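Local coordinates for protein rhamnosidase B (Bacillus sp., PDB 2OKX) that hydrolyses terminal alpha-L-rhamnose residues from rhamnosides as a glycoside hydrolase of family 78, probably with inversion at the anomeric carbon, at residues 210-216 and 404-410; 227-231 and 339-345; 768-772 and 806-810. One frame throughout, in Å; residues are numbered along the deposited sequence.

Contact 1 of 3, residues 210-216 and 404-410; sequences SLSRVKA and RTLAERR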
# COMPACT_ATOMS: atom_id res chain seq x y z
N SER A 210 -4.72 -10.24 -24.71
CA SER A 210 -5.96 -10.39 -25.45
C SER A 210 -6.53 -9.08 -25.95
O SER A 210 -6.10 -8.00 -25.54
CB SER A 210 -7.02 -11.06 -24.56
OG SER A 210 -7.37 -10.21 -23.48
N LEU A 211 -7.50 -9.20 -26.85
CA LEU A 211 -8.20 -8.05 -27.41
C LEU A 211 -9.65 -8.51 -27.42
O LEU A 211 -9.94 -9.65 -27.79
CB LEU A 211 -7.72 -7.73 -28.83
CG LEU A 211 -8.33 -6.45 -29.43
CD1 LEU A 211 -7.43 -5.89 -30.51
CD2 LEU A 211 -9.71 -6.75 -29.97
N SER A 212 -10.56 -7.64 -27.00
CA SER A 212 -11.96 -8.02 -26.96
C SER A 212 -12.87 -6.86 -27.34
O SER A 212 -12.49 -5.70 -27.21
CB SER A 212 -12.35 -8.48 -25.55
OG SER A 212 -11.53 -9.54 -25.08
N ARG A 213 -14.05 -7.20 -27.83
CA ARG A 213 -15.05 -6.19 -28.15
C ARG A 213 -15.90 -6.22 -26.89
O ARG A 213 -16.44 -7.26 -26.53
CB ARG A 213 -15.89 -6.60 -29.37
CG ARG A 213 -17.02 -5.61 -29.68
CD ARG A 213 -17.72 -5.95 -31.00
NE ARG A 213 -18.46 -7.21 -30.94
CZ ARG A 213 -19.78 -7.29 -30.76
NH1 ARG A 213 -20.51 -6.19 -30.62
NH2 ARG A 213 -20.37 -8.47 -30.72
N VAL A 214 -16.01 -5.08 -26.21
CA VAL A 214 -16.77 -5.06 -24.97
C VAL A 214 -17.72 -3.87 -24.82
O VAL A 214 -17.68 -2.92 -25.59
CB VAL A 214 -15.80 -5.04 -23.76
CG1 VAL A 214 -14.78 -6.18 -23.89
CG2 VAL A 214 -15.08 -3.70 -23.69
N LYS A 215 -18.57 -3.95 -23.80
CA LYS A 215 -19.52 -2.90 -23.48
C LYS A 215 -19.69 -2.78 -21.97
O LYS A 215 -19.79 -3.79 -21.28
CB LYS A 215 -20.90 -3.19 -24.09
CG LYS A 215 -20.97 -3.10 -25.60
CD LYS A 215 -22.38 -3.41 -26.08
CE LYS A 215 -22.50 -3.27 -27.59
NZ LYS A 215 -23.85 -3.69 -28.07
N ALA A 216 -19.70 -1.55 -21.48
CA ALA A 216 -19.89 -1.27 -20.07
C ALA A 216 -21.39 -1.12 -19.84
O ALA A 216 -22.15 -1.00 -20.80
CB ALA A 216 -19.18 0.03 -19.69
N ARG A 404 -19.18 -6.18 -17.42
CA ARG A 404 -19.17 -5.89 -18.85
C ARG A 404 -20.38 -6.64 -19.39
O ARG A 404 -20.47 -7.86 -19.27
CB ARG A 404 -17.88 -6.42 -19.50
CG ARG A 404 -16.61 -5.71 -19.05
CD ARG A 404 -15.36 -6.37 -19.62
NE ARG A 404 -15.26 -7.78 -19.23
CZ ARG A 404 -14.36 -8.63 -19.70
NH1 ARG A 404 -13.46 -8.23 -20.59
NH2 ARG A 404 -14.38 -9.90 -19.31
N THR A 405 -21.33 -5.90 -19.95
CA THR A 405 -22.54 -6.49 -20.51
C THR A 405 -22.21 -7.30 -21.76
O THR A 405 -23.00 -8.12 -22.22
CB THR A 405 -23.58 -5.40 -20.82
OG1 THR A 405 -22.97 -4.39 -21.64
CG2 THR A 405 -24.07 -4.76 -19.53
N LEU A 406 -21.03 -7.05 -22.31
CA LEU A 406 -20.54 -7.75 -23.48
C LEU A 406 -19.03 -7.89 -23.35
O LEU A 406 -18.34 -6.92 -23.04
CB LEU A 406 -20.86 -6.98 -24.76
CG LEU A 406 -20.15 -7.52 -26.01
CD1 LEU A 406 -20.73 -8.88 -26.36
CD2 LEU A 406 -20.29 -6.55 -27.17
N ALA A 407 -18.52 -9.09 -23.59
CA ALA A 407 -17.08 -9.37 -23.53
C ALA A 407 -16.83 -10.44 -24.58
O ALA A 407 -17.03 -11.62 -24.34
CB ALA A 407 -16.70 -9.88 -22.14
N GLU A 408 -16.38 -10.00 -25.75
CA GLU A 408 -16.15 -10.89 -26.88
C GLU A 408 -14.69 -10.91 -27.30
O GLU A 408 -14.19 -9.96 -27.91
CB GLU A 408 -17.02 -10.42 -28.04
CG GLU A 408 -17.03 -11.30 -29.27
CD GLU A 408 -17.80 -10.66 -30.41
OE1 GLU A 408 -17.27 -9.71 -31.03
OE2 GLU A 408 -18.94 -11.09 -30.67
N ARG A 409 -14.00 -12.01 -27.00
CA ARG A 409 -12.59 -12.15 -27.35
C ARG A 409 -12.37 -12.25 -28.85
O ARG A 409 -13.09 -12.98 -29.55
CB ARG A 409 -12.01 -13.40 -26.70
CG ARG A 409 -11.71 -13.26 -25.22
CD ARG A 409 -10.21 -13.29 -24.98
NE ARG A 409 -9.56 -14.31 -25.80
CZ ARG A 409 -8.34 -14.78 -25.58
NH1 ARG A 409 -7.83 -15.71 -26.38
NH2 ARG A 409 -7.63 -14.34 -24.54
N ARG A 410 -11.36 -11.53 -29.34
CA ARG A 410 -10.98 -11.53 -30.75
C ARG A 410 -9.48 -11.81 -30.82
O ARG A 410 -8.74 -11.46 -29.90
CB ARG A 410 -11.25 -10.17 -31.40
CG ARG A 410 -12.69 -9.68 -31.37
CD ARG A 410 -13.62 -10.63 -32.10
NE ARG A 410 -14.93 -10.02 -32.36
CZ ARG A 410 -15.19 -9.20 -33.38
NH1 ARG A 410 -14.24 -8.89 -34.25
NH2 ARG A 410 -16.41 -8.70 -33.53
O HOH W 1 -7.70 -12.16 -27.68
O HOH W 2 -12.60 -10.52 -22.62
O HOH W 3 -24.50 -2.21 -21.78

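Contact 2 of 3, residues 227-231 and 339-345; sequences NQMVP and TIGTFDQ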
# COMPACT_ATOMS: atom_id res chain seq x y z
N ASN A 227 -17.92 9.84 2.91
CA ASN A 227 -17.93 11.29 3.04
C ASN A 227 -19.34 11.88 2.86
O ASN A 227 -19.62 12.97 3.34
CB ASN A 227 -16.95 11.93 2.05
CG ASN A 227 -15.49 11.62 2.38
OD1 ASN A 227 -15.16 11.10 3.45
ND2 ASN A 227 -14.59 11.95 1.45
N GLN A 228 -20.22 11.15 2.17
CA GLN A 228 -21.58 11.62 1.95
C GLN A 228 -22.45 11.44 3.21
O GLN A 228 -23.22 12.34 3.56
CB GLN A 228 -22.22 10.87 0.77
CG GLN A 228 -23.75 10.95 0.71
CD GLN A 228 -24.28 12.34 0.40
OE1 GLN A 228 -25.49 12.59 0.47
NE2 GLN A 228 -23.39 13.26 0.06
N MET A 229 -22.31 10.30 3.87
CA MET A 229 -23.08 10.00 5.07
C MET A 229 -22.50 10.59 6.36
O MET A 229 -23.24 10.85 7.31
CB MET A 229 -23.24 8.48 5.23
CG MET A 229 -23.94 7.80 4.07
SD MET A 229 -25.60 8.46 3.74
CE MET A 229 -26.57 7.61 4.97
N VAL A 230 -21.19 10.79 6.39
CA VAL A 230 -20.53 11.37 7.55
C VAL A 230 -19.52 12.39 7.04
O VAL A 230 -18.32 12.13 6.97
CB VAL A 230 -19.78 10.30 8.38
CG1 VAL A 230 -19.20 10.92 9.64
CG2 VAL A 230 -20.71 9.16 8.73
N PRO A 231 -20.01 13.59 6.68
CA PRO A 231 -19.19 14.69 6.15
C PRO A 231 -17.89 15.00 6.88
O PRO A 231 -16.89 15.34 6.25
CB PRO A 231 -20.16 15.87 6.18
CG PRO A 231 -21.46 15.21 5.87
CD PRO A 231 -21.42 13.99 6.76
N THR A 339 -29.54 10.21 -0.59
CA THR A 339 -29.30 9.29 0.50
C THR A 339 -30.31 9.59 1.60
O THR A 339 -30.73 10.74 1.76
CB THR A 339 -27.86 9.39 1.05
OG1 THR A 339 -27.60 10.74 1.47
CG2 THR A 339 -26.86 8.99 -0.02
N ILE A 340 -30.71 8.56 2.33
CA ILE A 340 -31.67 8.72 3.42
C ILE A 340 -30.97 8.40 4.73
O ILE A 340 -30.53 7.28 4.96
CB ILE A 340 -32.86 7.76 3.23
CG1 ILE A 340 -33.41 7.89 1.81
CG2 ILE A 340 -33.95 8.07 4.25
CD1 ILE A 340 -34.54 6.94 1.49
N GLY A 341 -30.86 9.42 5.59
CA GLY A 341 -30.19 9.27 6.87
C GLY A 341 -29.59 10.62 7.22
O GLY A 341 -30.08 11.64 6.74
N THR A 342 -28.54 10.65 8.04
CA THR A 342 -27.92 9.46 8.62
C THR A 342 -28.59 9.16 9.96
O THR A 342 -28.44 9.93 10.91
CB THR A 342 -26.42 9.72 8.83
OG1 THR A 342 -25.86 10.22 7.61
CG2 THR A 342 -25.70 8.45 9.24
N PHE A 343 -29.32 8.06 10.03
CA PHE A 343 -30.05 7.69 11.25
C PHE A 343 -29.17 7.56 12.48
O PHE A 343 -29.57 7.94 13.58
CB PHE A 343 -30.84 6.40 11.02
CG PHE A 343 -31.85 6.51 9.91
CD1 PHE A 343 -31.56 6.03 8.64
CD2 PHE A 343 -33.08 7.13 10.13
CE1 PHE A 343 -32.48 6.17 7.59
CE2 PHE A 343 -34.00 7.27 9.10
CZ PHE A 343 -33.70 6.79 7.82
N ASP A 344 -27.96 7.03 12.31
CA ASP A 344 -27.02 6.88 13.40
C ASP A 344 -25.64 6.66 12.79
O ASP A 344 -25.53 6.25 11.63
CB ASP A 344 -27.41 5.70 14.30
CG ASP A 344 -26.66 5.69 15.62
OD1 ASP A 344 -26.02 6.72 15.94
OD2 ASP A 344 -26.70 4.67 16.34
N GLN A 345 -24.60 6.93 13.56
CA GLN A 345 -23.23 6.78 13.06
C GLN A 345 -22.25 6.63 14.21
O GLN A 345 -22.62 6.71 15.38
CB GLN A 345 -22.85 8.00 12.24
CG GLN A 345 -23.10 9.30 12.98
CD GLN A 345 -22.68 10.52 12.19
OE1 GLN A 345 -21.51 10.89 12.19
NE2 GLN A 345 -23.63 11.14 11.51
O HOH W 4 -23.11 13.15 9.88

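Contact 3 of 3, residues 768-772 and 806-810; sequences VVAYL and FYYEA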
# COMPACT_ATOMS: atom_id res chain seq x y z
N VAL A 768 5.22 -21.22 18.08
CA VAL A 768 6.41 -20.70 17.41
C VAL A 768 6.91 -19.45 18.12
O VAL A 768 8.10 -19.29 18.36
CB VAL A 768 6.12 -20.36 15.92
CG1 VAL A 768 7.30 -19.62 15.31
CG2 VAL A 768 5.86 -21.63 15.14
N VAL A 769 5.99 -18.55 18.45
CA VAL A 769 6.36 -17.31 19.13
C VAL A 769 6.96 -17.59 20.51
O VAL A 769 7.91 -16.92 20.92
CB VAL A 769 5.14 -16.36 19.28
CG1 VAL A 769 5.54 -15.12 20.06
CG2 VAL A 769 4.62 -15.97 17.90
N ALA A 770 6.40 -18.56 21.22
CA ALA A 770 6.91 -18.90 22.55
C ALA A 770 8.35 -19.39 22.42
O ALA A 770 9.21 -19.09 23.25
CB ALA A 770 6.04 -19.98 23.18
N TYR A 771 8.62 -20.14 21.35
CA TYR A 771 9.94 -20.67 21.09
C TYR A 771 10.95 -19.56 20.78
O TYR A 771 12.04 -19.53 21.34
CB TYR A 771 9.88 -21.65 19.91
CG TYR A 771 11.17 -22.40 19.66
CD1 TYR A 771 11.56 -23.45 20.49
CD2 TYR A 771 11.99 -22.06 18.59
CE1 TYR A 771 12.75 -24.15 20.25
CE2 TYR A 771 13.17 -22.75 18.34
CZ TYR A 771 13.55 -23.80 19.18
OH TYR A 771 14.72 -24.47 18.94
N LEU A 772 10.57 -18.66 19.88
CA LEU A 772 11.43 -17.55 19.49
C LEU A 772 11.70 -16.54 20.59
O LEU A 772 12.77 -15.94 20.65
CB LEU A 772 10.83 -16.80 18.29
CG LEU A 772 10.92 -17.44 16.91
CD1 LEU A 772 10.16 -16.58 15.91
CD2 LEU A 772 12.37 -17.58 16.50
N PHE A 806 8.74 -15.95 10.76
CA PHE A 806 9.02 -16.23 12.16
C PHE A 806 9.24 -17.73 12.35
O PHE A 806 10.09 -18.15 13.13
CB PHE A 806 7.87 -15.73 13.04
CG PHE A 806 7.68 -14.24 13.00
CD1 PHE A 806 8.67 -13.39 13.49
CD2 PHE A 806 6.52 -13.68 12.46
CE1 PHE A 806 8.51 -12.00 13.43
CE2 PHE A 806 6.35 -12.29 12.40
CZ PHE A 806 7.35 -11.45 12.89
N TYR A 807 8.49 -18.53 11.61
CA TYR A 807 8.62 -19.98 11.68
C TYR A 807 10.02 -20.41 11.23
O TYR A 807 10.64 -21.30 11.84
CB TYR A 807 7.55 -20.64 10.80
CG TYR A 807 7.62 -22.15 10.71
CD1 TYR A 807 7.72 -22.94 11.86
CD2 TYR A 807 7.57 -22.79 9.48
CE1 TYR A 807 7.76 -24.33 11.78
CE2 TYR A 807 7.60 -24.17 9.38
CZ TYR A 807 7.70 -24.93 10.53
OH TYR A 807 7.73 -26.30 10.42
N TYR A 808 10.53 -19.78 10.18
CA TYR A 808 11.86 -20.10 9.68
C TYR A 808 12.94 -19.68 10.68
O TYR A 808 13.96 -20.36 10.83
CB TYR A 808 12.11 -19.44 8.31
CG TYR A 808 11.16 -19.91 7.22
CD1 TYR A 808 10.46 -21.11 7.33
CD2 TYR A 808 10.96 -19.14 6.07
CE1 TYR A 808 9.58 -21.54 6.32
CE2 TYR A 808 10.09 -19.56 5.05
CZ TYR A 808 9.41 -20.76 5.19
OH TYR A 808 8.56 -21.18 4.18
N GLU A 809 12.72 -18.56 11.37
CA GLU A 809 13.69 -18.12 12.36
C GLU A 809 13.76 -19.19 13.45
O GLU A 809 14.83 -19.46 14.01
CB GLU A 809 13.29 -16.77 12.96
CG GLU A 809 13.56 -15.57 12.06
CD GLU A 809 13.28 -14.24 12.74
OE1 GLU A 809 12.09 -13.92 12.98
OE2 GLU A 809 14.24 -13.50 13.03
N ALA A 810 12.61 -19.80 13.74
CA ALA A 810 12.54 -20.86 14.74
C ALA A 810 13.25 -22.11 14.24
O ALA A 810 13.98 -22.76 15.00
CB ALA A 810 11.07 -21.18 15.07

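Contact 1 of 3, residues 210-216 and 404-410
An antiparallel strand pair in a beta-sheet brings residues 210-215 alongside 406-410: R213 and E408 form a hydrogen-bonded pair, S212-R409 and V214-A407 non-hydrogen-bonded ones, and the segment axes lie 148° apart. Two backbone bonds join R213 to E408; R213 N donates to E408 O at 2.8 Å, and E408 N returns to R213 O. K215 N donates to L406 O, while the bond from T405 N to K215 O is weak.

On the face that also carries L406, R213, E408 and R410 form a salt-bridge network. R213 grips the carboxylate side-on: its NE is 2.8 Å from E408 OE1, and its NH2 is 3.0 Å from E408 OE2. Both oxygens lie near the guanidinium plane, yet the donors come from above the carboxylate, the two planes being 56° apart. E408 reaches there with CG anti to the backbone N (chi1 -174°) and an extended chain. R410 bends at chi2 and brings NE to 2.7 Å from E408 OE1, where R410 NH2 also donates. Over one face of the R213 guanidinium sits L406 CD2, 3.5 Å from R213 NH1, which bonds outward to D434 O.

On the other face, a water links S212 OG to R404 NH1, and R404 also forms a salt bridge with E438 of strand 436-443, the neighbour on the far side of 207-215. With three N-H groups converging on OE1, E408 probably stays ionised, and its charge probably offsets the proximity of the R213 and R410 guanidinium groups.

Contact 2 of 3, residues 227-231 and 339-345
T339 meets M229 where the short helix 225-229 packs on a beta-sheet, within the D2 region of the rhamnosidase: T339 CB lies 3.6 Å from M229 SD, the two side chains running past each other in opposite directions. From here the second segment leaves strand 338-340 through a loop and turns past the end of that helix. The methyl branch of T339, CG2, lies 3.7 Å from Q228 CG, an apolar touch beside the helix.

I340 offers its backbone to M229 and directs its side chain the other way, onto L302, A247 and L367. M229 CE approaches I340 O at 4.0 Å. Bends at chi2 (-57°) and chi3 (-81°) fold the methionine so that its sulfur faces T339 and its methyl turns to the following loop. Y242 and I305 also touch this side chain.

G341 comes next, its CA 4.4 Å from M229 CE, and its backbone angles are of the kind glycine adopts readily. The peptide between G341 and T342 is cis, a kink after which the T342 side chain points at the helix end. T342 OG1 donates to M229 O at 2.7 Å, lying in the carbonyl plane on a lone pair, with a C=O...O angle of 128°. Beyond it the loop is tied into the fold by F343, against W383 and H361, and by a D344-R355 salt bridge.

Q345 returns to the contact. A water accepts from its NE2 and weakly reaches M229 O, the carbonyl already held by T342, and Q345 OE1 rests 3.4 Å from V230 CG1.

Contact 3 of 3, residues 768-772 and 806-810
Three aromatic rings border this helix-helix contact, each meeting its partner obliquely. At the Y771 ring, CE2 lies 3.4 Å from A810 O and CD2 3.7 Å from A810 CB. The Y807 ring offers CD1 to V768 CG2, the two side chains crossing at about a right angle. Of the F806 side chain, CB makes the approach, 3.8 Å from L772 CD1, while its ring leads away to F632 and to an edge-to-face meeting with F802.

Helices 764-772 and 801-813 belong to the alpha-barrel (6-hairpin glycosidase) domain; the two short segments cross at 50° with their axes 9.4 Å apart. L772 fits against the neighbouring helix through both branches: CD1 is 3.2 Å from F806 O, and CD2 is 3.7 Å from E809 CB and 3.6 Å from A810 N. V768 CG1, anti to its own N (chi1 171°), meets F806 O and Y807 CA on one side.

Polar ends bond beyond the pair: Y771 OH to E785, Y807 OH to L788 O, E809 to R581. The helices join by van der Waals packing, carbon on carbon or on backbone O and N; short A810 probably lets Y771 CE2 and L772 CD2 reach its backbone.

Overall arrangement
Three parts of one chain are sampled, with no two contacts touching. They share no helix or strand: 207-215/406-410, 225-229/338-340 and 764-772/801-813. Contact 2 is nested within the chain loop that contact 1 closes, yet their centres lie about 37 Å apart; contact 3 follows later in sequence, its centre about 49 Å from that of contact 1 and 46 Å from that of contact 2. Contact 1 is partly buried, pairing strands of one sheet through backbone bonds and an ionic network. Contacts 2 and 3 are buried: the former sets a helix end against a strand and loop, mixing apolar packing with one hydroxyl-carbonyl bond, while the latter joins two helices by apolar packing.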